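Local coordinates for arabinofuranosidase (Bifidobacterium longum, PDB 2Y2W), which hydrolyses terminal alpha-L-arabinofuranosyl bonds in arabinans and arabinoxylan, as an intracellular exo-acting glycoside hydrolase of family 51, at residues G91-Q94 with D95-D98; A321-A324 with R325-N328; S390-I393 with T394-K397; A191-D194 with Q195-A198. All blocks are in the same frame, centred on the assembly; numbering follows the deposited sequence.

Interaction 1. Residues G91-Q94 with D95-D98; sequences GFRQ and DVLD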
loop_
_atom_site.group_PDB
_atom_site.type_symbol
_atom_site.label_atom_id
_atom_site.label_comp_id
_atom_site.label_asym_id
_atom_site.label_seq_id
_atom_site.Cartn_x
_atom_site.Cartn_y
_atom_site.Cartn_z
ATOM N N GLY D 91 -10.790 -35.043 -12.590
ATOM C CA GLY D 91 -11.417 -34.310 -13.684
ATOM C C GLY D 91 -10.447 -33.711 -14.687
ATOM O O GLY D 91 -10.817 -32.818 -15.449
ATOM N N PHE D 92 -9.208 -34.195 -14.686
ATOM C CA PHE D 92 -8.217 -33.761 -15.670
ATOM C C PHE D 92 -8.304 -34.615 -16.927
ATOM O O PHE D 92 -8.411 -35.842 -16.846
ATOM C CB PHE D 92 -6.791 -33.816 -15.105
ATOM C CG PHE D 92 -6.620 -33.117 -13.782
ATOM C CD1 PHE D 92 -7.103 -31.827 -13.583
ATOM C CD2 PHE D 92 -5.947 -33.748 -12.739
ATOM C CE1 PHE D 92 -6.939 -31.187 -12.362
ATOM C CE2 PHE D 92 -5.774 -33.111 -11.511
ATOM C CZ PHE D 92 -6.273 -31.828 -11.323
ATOM N N ARG D 93 -8.253 -33.960 -18.085
ATOM C CA ARG D 93 -8.293 -34.653 -19.369
ATOM C C ARG D 93 -7.000 -35.417 -19.606
ATOM O O ARG D 93 -5.917 -34.829 -19.599
ATOM C CB ARG D 93 -8.531 -33.663 -20.510
ATOM C CG ARG D 93 -9.987 -33.297 -20.724
ATOM C CD ARG D 93 -10.155 -32.259 -21.831
ATOM N NE ARG D 93 -9.912 -32.811 -23.162
ATOM C CZ ARG D 93 -10.365 -32.279 -24.296
ATOM N NH1 ARG D 93 -11.106 -31.175 -24.279
ATOM N NH2 ARG D 93 -10.085 -32.859 -25.454
ATOM N N GLN D 94 -7.117 -36.726 -19.812
ATOM C CA GLN D 94 -5.944 -37.571 -20.036
ATOM C C GLN D 94 -5.349 -37.371 -21.424
ATOM O O GLN D 94 -4.131 -37.427 -21.586
ATOM C CB GLN D 94 -6.263 -39.053 -19.792
ATOM C CG GLN D 94 -5.029 -39.958 -19.645
ATOM C CD GLN D 94 -4.089 -39.525 -18.521
ATOM O OE1 GLN D 94 -4.473 -39.468 -17.352
ATOM N NE2 GLN D 94 -2.846 -39.227 -18.880
ATOM N N ASP D 95 -6.203 -37.130 -22.417
ATOM C CA ASP D 95 -5.731 -36.903 -23.785
ATOM C C ASP D 95 -4.840 -35.663 -23.874
ATOM O O ASP D 95 -3.870 -35.638 -24.636
ATOM C CB ASP D 95 -6.894 -36.840 -24.791
ATOM C CG ASP D 95 -7.924 -35.757 -24.464
ATOM O OD1 ASP D 95 -7.806 -35.081 -23.417
ATOM O OD2 ASP D 95 -8.864 -35.587 -25.271
ATOM N N VAL D 96 -5.171 -34.650 -23.074
ATOM C CA VAL D 96 -4.380 -33.429 -22.983
ATOM C C VAL D 96 -3.067 -33.716 -22.257
ATOM O O VAL D 96 -1.997 -33.312 -22.723
ATOM C CB VAL D 96 -5.180 -32.283 -22.303
ATOM C CG1 VAL D 96 -4.274 -31.117 -21.924
ATOM C CG2 VAL D 96 -6.295 -31.811 -23.221
ATOM N N LEU D 97 -3.156 -34.428 -21.134
ATOM C CA LEU D 97 -1.976 -34.868 -20.381
ATOM C C LEU D 97 -1.005 -35.693 -21.229
ATOM O O LEU D 97 0.212 -35.507 -21.137
ATOM C CB LEU D 97 -2.387 -35.667 -19.142
ATOM C CG LEU D 97 -2.671 -34.923 -17.836
ATOM C CD1 LEU D 97 -3.414 -35.828 -16.863
ATOM C CD2 LEU D 97 -1.383 -34.402 -17.210
ATOM N N ASP D 98 -1.548 -36.596 -22.049
ATOM C CA ASP D 98 -0.747 -37.419 -22.957
ATOM C C ASP D 98 0.057 -36.565 -23.936
ATOM O O ASP D 98 1.225 -36.855 -24.199
ATOM C CB ASP D 98 -1.629 -38.414 -23.723
ATOM C CG ASP D 98 -2.144 -39.553 -22.846
ATOM O OD1 ASP D 98 -1.558 -39.816 -21.768
ATOM O OD2 ASP D 98 -3.143 -40.193 -23.241
#

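Interaction 2. Residues A321-A324 with R325-N328; sequences ADQA and REAN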
loop_
_atom_site.group_PDB
_atom_site.type_symbol
_atom_site.label_atom_id
_atom_site.label_comp_id
_atom_site.label_asym_id
_atom_site.label_seq_id
_atom_site.Cartn_x
_atom_site.Cartn_y
_atom_site.Cartn_z
ATOM N N ALA D 321 20.971 -6.678 -16.341
ATOM C CA ALA D 321 21.202 -7.603 -15.233
ATOM C C ALA D 321 22.658 -7.584 -14.761
ATOM O O ALA D 321 22.926 -7.720 -13.563
ATOM C CB ALA D 321 20.785 -9.011 -15.625
ATOM N N ASP D 322 23.586 -7.410 -15.704
ATOM C CA ASP D 322 25.017 -7.323 -15.400
ATOM C C ASP D 322 25.349 -6.081 -14.587
ATOM O O ASP D 322 26.108 -6.156 -13.617
ATOM C CB ASP D 322 25.856 -7.331 -16.685
ATOM C CG ASP D 322 25.952 -8.708 -17.322
ATOM O OD1 ASP D 322 25.678 -9.717 -16.636
ATOM O OD2 ASP D 322 26.307 -8.781 -18.519
ATOM N N GLN D 323 24.780 -4.943 -14.983
ATOM C CA GLN D 323 25.040 -3.672 -14.306
ATOM C C GLN D 323 24.470 -3.626 -12.894
ATOM O O GLN D 323 24.962 -2.875 -12.049
ATOM C CB GLN D 323 24.537 -2.485 -15.133
ATOM C CG GLN D 323 25.432 -2.137 -16.317
ATOM C CD GLN D 323 25.461 -0.648 -16.616
ATOM O OE1 GLN D 323 24.418 -0.015 -16.785
ATOM N NE2 GLN D 323 26.663 -0.082 -16.690
ATOM N N ALA D 324 23.448 -4.442 -12.643
ATOM C CA ALA D 324 22.859 -4.565 -11.312
ATOM C C ALA D 324 23.797 -5.306 -10.356
ATOM O O ALA D 324 23.953 -4.908 -9.202
ATOM C CB ALA D 324 21.508 -5.257 -11.389
ATOM N N ARG D 325 24.419 -6.377 -10.849
ATOM C CA ARG D 325 25.393 -7.143 -10.076
ATOM C C ARG D 325 26.605 -6.288 -9.694
ATOM O O ARG D 325 26.995 -6.245 -8.524
ATOM C CB ARG D 325 25.837 -8.393 -10.846
ATOM C CG ARG D 325 26.942 -9.202 -10.151
ATOM C CD ARG D 325 27.517 -10.311 -11.035
ATOM N NE ARG D 325 27.911 -9.833 -12.360
ATOM C CZ ARG D 325 29.082 -9.273 -12.650
ATOM N NH1 ARG D 325 30.004 -9.105 -11.712
ATOM N NH2 ARG D 325 29.330 -8.874 -13.891
ATOM N N GLU D 326 27.186 -5.606 -10.679
ATOM C CA GLU D 326 28.385 -4.792 -10.454
ATOM C C GLU D 326 28.122 -3.515 -9.646
ATOM O O GLU D 326 29.037 -2.974 -9.029
ATOM C CB GLU D 326 29.128 -4.501 -11.770
ATOM C CG GLU D 326 28.287 -3.879 -12.879
ATOM C CD GLU D 326 28.750 -4.270 -14.288
ATOM O OE1 GLU D 326 29.573 -5.205 -14.427
ATOM O OE2 GLU D 326 28.277 -3.641 -15.262
ATOM N N ALA D 327 26.873 -3.053 -9.644
ATOM C CA ALA D 327 26.447 -1.949 -8.778
ATOM C C ALA D 327 26.387 -2.382 -7.314
ATOM O O ALA D 327 26.560 -1.559 -6.410
ATOM C CB ALA D 327 25.101 -1.409 -9.223
ATOM N N ASN D 328 26.132 -3.672 -7.095
ATOM C CA ASN D 328 26.084 -4.257 -5.755
ATOM C C ASN D 328 27.338 -5.064 -5.402
ATOM O O ASN D 328 27.341 -5.813 -4.418
ATOM C CB ASN D 328 24.846 -5.149 -5.618
ATOM C CG ASN D 328 23.561 -4.355 -5.500
ATOM O OD1 ASN D 328 23.274 -3.765 -4.457
ATOM N ND2 ASN D 328 22.774 -4.345 -6.567
HETATM O O HOH W 1 26.687 -10.692 -14.520
#

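Interaction 3. Residues S390-I393 with T394-K397; sequences SLMI and TLLK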
loop_
_atom_site.group_PDB
_atom_site.type_symbol
_atom_site.label_atom_id
_atom_site.label_comp_id
_atom_site.label_asym_id
_atom_site.label_seq_id
_atom_site.Cartn_x
_atom_site.Cartn_y
_atom_site.Cartn_z
ATOM N N SER D 390 12.775 -21.159 -34.829
ATOM C CA SER D 390 13.935 -20.264 -34.809
ATOM C C SER D 390 14.099 -19.550 -33.469
ATOM O O SER D 390 15.225 -19.254 -33.058
ATOM C CB SER D 390 13.873 -19.246 -35.957
ATOM O OG SER D 390 12.889 -18.253 -35.724
ATOM N N LEU D 391 12.983 -19.271 -32.794
ATOM C CA LEU D 391 13.023 -18.675 -31.455
ATOM C C LEU D 391 13.669 -19.630 -30.455
ATOM O O LEU D 391 14.505 -19.219 -29.648
ATOM C CB LEU D 391 11.624 -18.265 -30.979
ATOM C CG LEU D 391 10.888 -17.123 -31.688
ATOM C CD1 LEU D 391 9.480 -16.989 -31.132
ATOM C CD2 LEU D 391 11.629 -15.799 -31.582
ATOM N N MET D 392 13.289 -20.904 -30.533
ATOM C CA MET D 392 13.884 -21.961 -29.717
ATOM C C MET D 392 15.390 -22.093 -29.970
ATOM O O MET D 392 16.161 -22.307 -29.032
ATOM C CB MET D 392 13.173 -23.297 -29.966
ATOM C CG MET D 392 13.687 -24.466 -29.120
ATOM S SD MET D 392 13.723 -24.144 -27.338
ATOM C CE MET D 392 11.971 -24.138 -26.951
ATOM N N ILE D 393 15.790 -21.963 -31.236
ATOM C CA ILE D 393 17.205 -21.968 -31.630
ATOM C C ILE D 393 17.973 -20.820 -30.966
ATOM O O ILE D 393 19.063 -21.030 -30.427
ATOM C CB ILE D 393 17.367 -21.930 -33.180
ATOM C CG1 ILE D 393 16.995 -23.290 -33.787
ATOM C CG2 ILE D 393 18.788 -21.514 -33.588
ATOM C CD1 ILE D 393 16.794 -23.284 -35.295
ATOM N N THR D 394 17.394 -19.618 -30.992
ATOM C CA THR D 394 18.000 -18.448 -30.344
ATOM C C THR D 394 18.092 -18.648 -28.831
ATOM O O THR D 394 19.080 -18.254 -28.203
ATOM C CB THR D 394 17.231 -17.142 -30.668
ATOM O OG1 THR D 394 17.187 -16.955 -32.086
ATOM C CG2 THR D 394 17.906 -15.926 -30.036
ATOM N N LEU D 395 17.061 -19.271 -28.260
ATOM C CA LEU D 395 17.039 -19.586 -26.834
ATOM C C LEU D 395 18.151 -20.567 -26.476
ATOM O O LEU D 395 18.847 -20.383 -25.477
ATOM C CB LEU D 395 15.671 -20.141 -26.414
ATOM C CG LEU D 395 14.491 -19.169 -26.284
ATOM C CD1 LEU D 395 13.183 -19.939 -26.211
ATOM C CD2 LEU D 395 14.639 -18.248 -25.076
ATOM N N LEU D 396 18.316 -21.596 -27.306
ATOM C CA LEU D 396 19.380 -22.584 -27.127
ATOM C C LEU D 396 20.767 -21.983 -27.367
ATOM O O LEU D 396 21.725 -22.334 -26.678
ATOM C CB LEU D 396 19.150 -23.802 -28.029
ATOM C CG LEU D 396 18.062 -24.796 -27.604
ATOM C CD1 LEU D 396 17.653 -25.690 -28.763
ATOM C CD2 LEU D 396 18.517 -25.638 -26.423
ATOM N N LYS D 397 20.862 -21.064 -28.329
ATOM C CA LYS D 397 22.119 -20.362 -28.612
ATOM C C LYS D 397 22.524 -19.403 -27.494
ATOM O O LYS D 397 23.682 -18.990 -27.414
ATOM C CB LYS D 397 22.046 -19.623 -29.951
ATOM C CG LYS D 397 22.596 -20.421 -31.129
ATOM C CD LYS D 397 22.046 -19.945 -32.477
ATOM C CE LYS D 397 22.918 -18.875 -33.123
ATOM N NZ LYS D 397 22.798 -17.549 -32.453
#

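Interaction 4. Residues A191-D194 with Q195-A198; sequences AWAD and QRVA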
loop_
_atom_site.group_PDB
_atom_site.type_symbol
_atom_site.label_atom_id
_atom_site.label_comp_id
_atom_site.label_asym_id
_atom_site.label_seq_id
_atom_site.Cartn_x
_atom_site.Cartn_y
_atom_site.Cartn_z
ATOM N N ALA D 191 -1.018 -23.200 11.302
ATOM C CA ALA D 191 -2.410 -23.032 10.864
ATOM C C ALA D 191 -2.596 -23.152 9.350
ATOM O O ALA D 191 -3.467 -23.898 8.891
ATOM C CB ALA D 191 -2.989 -21.721 11.374
ATOM N N TRP D 192 -1.777 -22.423 8.589
ATOM C CA TRP D 192 -1.852 -22.427 7.129
ATOM C C TRP D 192 -1.520 -23.788 6.523
ATOM O O TRP D 192 -2.204 -24.239 5.609
ATOM C CB TRP D 192 -0.941 -21.356 6.521
ATOM C CG TRP D 192 -1.493 -19.960 6.564
ATOM C CD1 TRP D 192 -0.949 -18.886 7.212
ATOM C CD2 TRP D 192 -2.686 -19.480 5.926
ATOM N NE1 TRP D 192 -1.726 -17.772 7.019
ATOM C CE2 TRP D 192 -2.801 -18.106 6.238
ATOM C CE3 TRP D 192 -3.671 -20.077 5.123
ATOM C CZ2 TRP D 192 -3.864 -17.315 5.777
ATOM C CZ3 TRP D 192 -4.731 -19.290 4.667
ATOM C CH2 TRP D 192 -4.816 -17.924 4.998
ATOM N N ALA D 193 -0.472 -24.433 7.034
ATOM C CA ALA D 193 -0.044 -25.739 6.526
ATOM C C ALA D 193 -1.044 -26.838 6.866
ATOM O O ALA D 193 -1.281 -27.732 6.055
ATOM C CB ALA D 193 1.335 -26.095 7.042
ATOM N N ASP D 194 -1.625 -26.759 8.065
ATOM C CA ASP D 194 -2.654 -27.704 8.504
ATOM C C ASP D 194 -3.899 -27.663 7.617
ATOM O O ASP D 194 -4.583 -28.677 7.462
ATOM C CB ASP D 194 -3.026 -27.470 9.971
ATOM C CG ASP D 194 -1.946 -27.948 10.938
ATOM O OD1 ASP D 194 -0.854 -28.355 10.481
ATOM O OD2 ASP D 194 -2.190 -27.916 12.165
ATOM N N GLN D 195 -4.176 -26.498 7.033
ATOM C CA GLN D 195 -5.247 -26.362 6.045
ATOM C C GLN D 195 -4.961 -27.190 4.799
ATOM O O GLN D 195 -5.854 -27.859 4.288
ATOM C CB GLN D 195 -5.472 -24.898 5.660
ATOM C CG GLN D 195 -6.398 -24.141 6.597
ATOM C CD GLN D 195 -6.728 -22.746 6.093
ATOM O OE1 GLN D 195 -7.132 -22.564 4.943
ATOM N NE2 GLN D 195 -6.566 -21.751 6.962
ATOM N N ARG D 196 -3.718 -27.149 4.325
ATOM C CA ARG D 196 -3.301 -27.949 3.171
ATOM C C ARG D 196 -3.473 -29.439 3.457
ATOM O O ARG D 196 -3.968 -30.184 2.610
ATOM C CB ARG D 196 -1.848 -27.657 2.803
ATOM C CG ARG D 196 -1.461 -28.087 1.395
ATOM C CD ARG D 196 -0.062 -28.684 1.330
ATOM N NE ARG D 196 0.896 -27.976 2.173
ATOM C CZ ARG D 196 1.456 -28.478 3.272
ATOM N NH1 ARG D 196 1.171 -29.708 3.680
ATOM N NH2 ARG D 196 2.310 -27.739 3.966
ATOM N N VAL D 197 -3.058 -29.854 4.654
ATOM C CA VAL D 197 -3.215 -31.232 5.119
ATOM C C VAL D 197 -4.695 -31.634 5.144
ATOM O O VAL D 197 -5.064 -32.697 4.641
ATOM C CB VAL D 197 -2.577 -31.433 6.525
ATOM C CG1 VAL D 197 -2.780 -32.860 7.022
ATOM C CG2 VAL D 197 -1.089 -31.084 6.498
ATOM N N ALA D 198 -5.532 -30.768 5.712
ATOM C CA ALA D 198 -6.975 -30.996 5.772
ATOM C C ALA D 198 -7.611 -31.001 4.382
ATOM O O ALA D 198 -8.626 -31.666 4.161
ATOM C CB ALA D 198 -7.637 -29.956 6.655
#

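Interaction 1. Residues G91-Q94 with D95-D98
Arg93 grips Asp95 side-on, with a different nitrogen for each carboxylate oxygen: NE reaches OD1 at 3.1 Å and NH2 reaches OD2 at 3.0 Å. Both oxygens lie near the guanidinium plane, and the two flat groups are turned only 30° apart. The remaining nitrogen, NH1, pairs with Glu81 and with the carbonyl of Glu420. Asp95 sits in the first turn of its helix, where the amide ends of the backbone would be expected to favour its negative charge.

A second polar pair spans the first turn, from Gln94 to Asp98. Gln94 bends at chi2 (57°), letting NE2 swing over to Asp98 OD1 at 3.2 Å, from above the carboxylate plane; OE1 takes Lys158. In the backbone, Arg93 O, at the N-cap, accepts Leu97 N, and Gln94 O accepts Asp98 N at 2.8 Å.

Apolar contact is thinner: Leu97 CD1 approaches Phe92 CB at 4.3 Å. Val96 CG2, a methyl lying obliquely beside the guanidinium, is 3.8 Å from Arg93 NE. Leu97 and Phe92 also face helix 149-159, where Trp155 meets the Phe92 ring edge-to-face, while Arg93 and Val96 rest on strand 417-419.

Interaction 2. Residues A321-A324 with R325-N328
Arg325 leaves the helix with CG trans to its amide nitrogen (chi1 176°) and folds at chi3, turning NE toward the Asp322 side, though not as far as the acid. The two side chains do not touch; a water spans the rest, giving a proton to Asp322 OD1 at 2.5 Å and accepting one from Arg325 NE at 2.6 Å. Glu326 starts differently: its CG stands between the backbone N and carbonyl carbon (chi1 54°), and the chain lies back over the preceding turn, with CG 3.2 Å from Asp322 O and OE2 3.4 Å from Gln323 CG. The Gln323 amide and Glu326 carboxylate are nearly perpendicular, 80° apart, and meet through carbon and oxygen.

At the end of helix 307-327, Asn328 turns its side chain back, and ND2 donates to Ala324 O at 2.9 Å; ND2 also serves Thr272 O on helix 265-274, the helix against which Ala321 and Ala324 pack. Upstream, Glu326 N bonds straight to Asp322 O in the carbonyl plane.

Asp322 OD1 has its direct salt bridge with Arg401, so Arg325 shares this acid at second hand. The arginine also meets Glu326 OE1 by a long contact well out of the guanidinium plane. Arg325 is thus probably held by weak, indirect charge contacts, while the amide at the end of this barrel helix makes the directional link to the neighbouring helix.

Interaction 3. Residues S390-I393 with T394-K397
Ile393 O receives the amide of Lys397 at 2.8 Å, and the Lys397 side chain then curls past the same carbonyl, with CB 3.3 Å from that oxygen. Bent at chi3 and chi4, the lysine crosses Ile393 so that its CD lies 3.8 Å from CG2, making the aliphatic stem part of the apolar surface. Both residues reach Val469 and Asp467 on strand 462-473, and Ile393 continues onto Leu482 and Val484 of strand 478-485.

The same i to i+4 backbone bond recurs earlier in the helix: Leu396 N finds Met392 O at 2.9 Å, and Leu395 N finds Leu391 O at the same length. This is helix 382-397 of the eight-stranded (beta/alpha) barrel, in the crossover from strand 335-341 to strand 402-408, and it stands between the barrel and the mixed beta sheet of the C-terminal part. The face toward the barrel strand is apolar: Leu391, Met392 and Leu395 press on Trp341. Leu391 also touches Met310 of helix 307-327; its side chain is about 8 Å from that of Tyr286, which by similarity binds arabinofuranose.

A chi1 of -178° sends the Met392 chain directly away from its amide nitrogen and sets CG 4.2 Å from Leu396 CD1; the bend at chi2 turns SD to 4.4 Å from Leu395 CD1.

Thr394 faces helix 307-327, touching Ser307 and Thr311. Its N bonds to Ser390 O at 3.0 Å, while Ser390 OG is hydrogen-bonded to Val387 O.

Interaction 4. Residues A191-D194 with Q195-A198
Trp192 and Gln195 extend alongside each other in one direction on the short helix 191-198, which lies in the connection between barrel strands 162-167 and 209-212 of the (beta/alpha)8 fold. Gln195 NE2 approaches the six-membered ring obliquely, 3.8 Å from CE3, with ring and amide planes 39° apart. Trp192 is engaged on several fronts: its ring meets that of Trp121, it touches Asp179 and Glu182 of helix 174-185, and Arg134 of the second subunit packs on it and on Ala191, whose backbone bonds to that subunit.

The tight side is that of Ala193 and Arg196, both buried. Bends at chi2 and chi3 of Arg196 fold the guanidinium back over the preceding turn, where NH2 lies 3.6 Å from Ala193 CB. All its nitrogens are occupied by carbonyls from other parts of the chain: NE by Tyr183, NH1 by Ile201 and, weakly, NH2 by Gly186. A buried positive charge is thus held by backbone oxygens.

Across the helix the packing gives way to solvent. Asp194 and Ala198 are exposed, and their link is the backbone bond from Ala198 N to Asp194 O at 2.9 Å; Asp194 OD1 turns back to Gly189 N. Val197, partly exposed, touches Pro188 and brings CG2 to 3.4 Å from Ala193 O. That same carbonyl oxygen takes Val197 N at 3.1 Å and sits 3.9 Å above one face of the Arg196 guanidinium, nearer the border of the group than its middle.

All four contacts are local turns of helices around the one barrel, but they differ in surroundings. Interaction 3 is the core example, apolar, between barrel and C-terminal sheet; interactions 1, 2 and 4 are partly buried and rely more on charged and amide groups. Arginine does different work in these three: direct pairing at a helix start in interaction 1, water-mediated in interaction 2, backbone carbonyls in interaction 4. Interactions 2 and 3 share neighbours, since the helix of 390-397 packs on the earlier part of helix 307-327, although their nearest atoms are about 14 Å apart. Interaction 4, about 31 Å from interaction 3 at nearest atoms, alone touches another subunit.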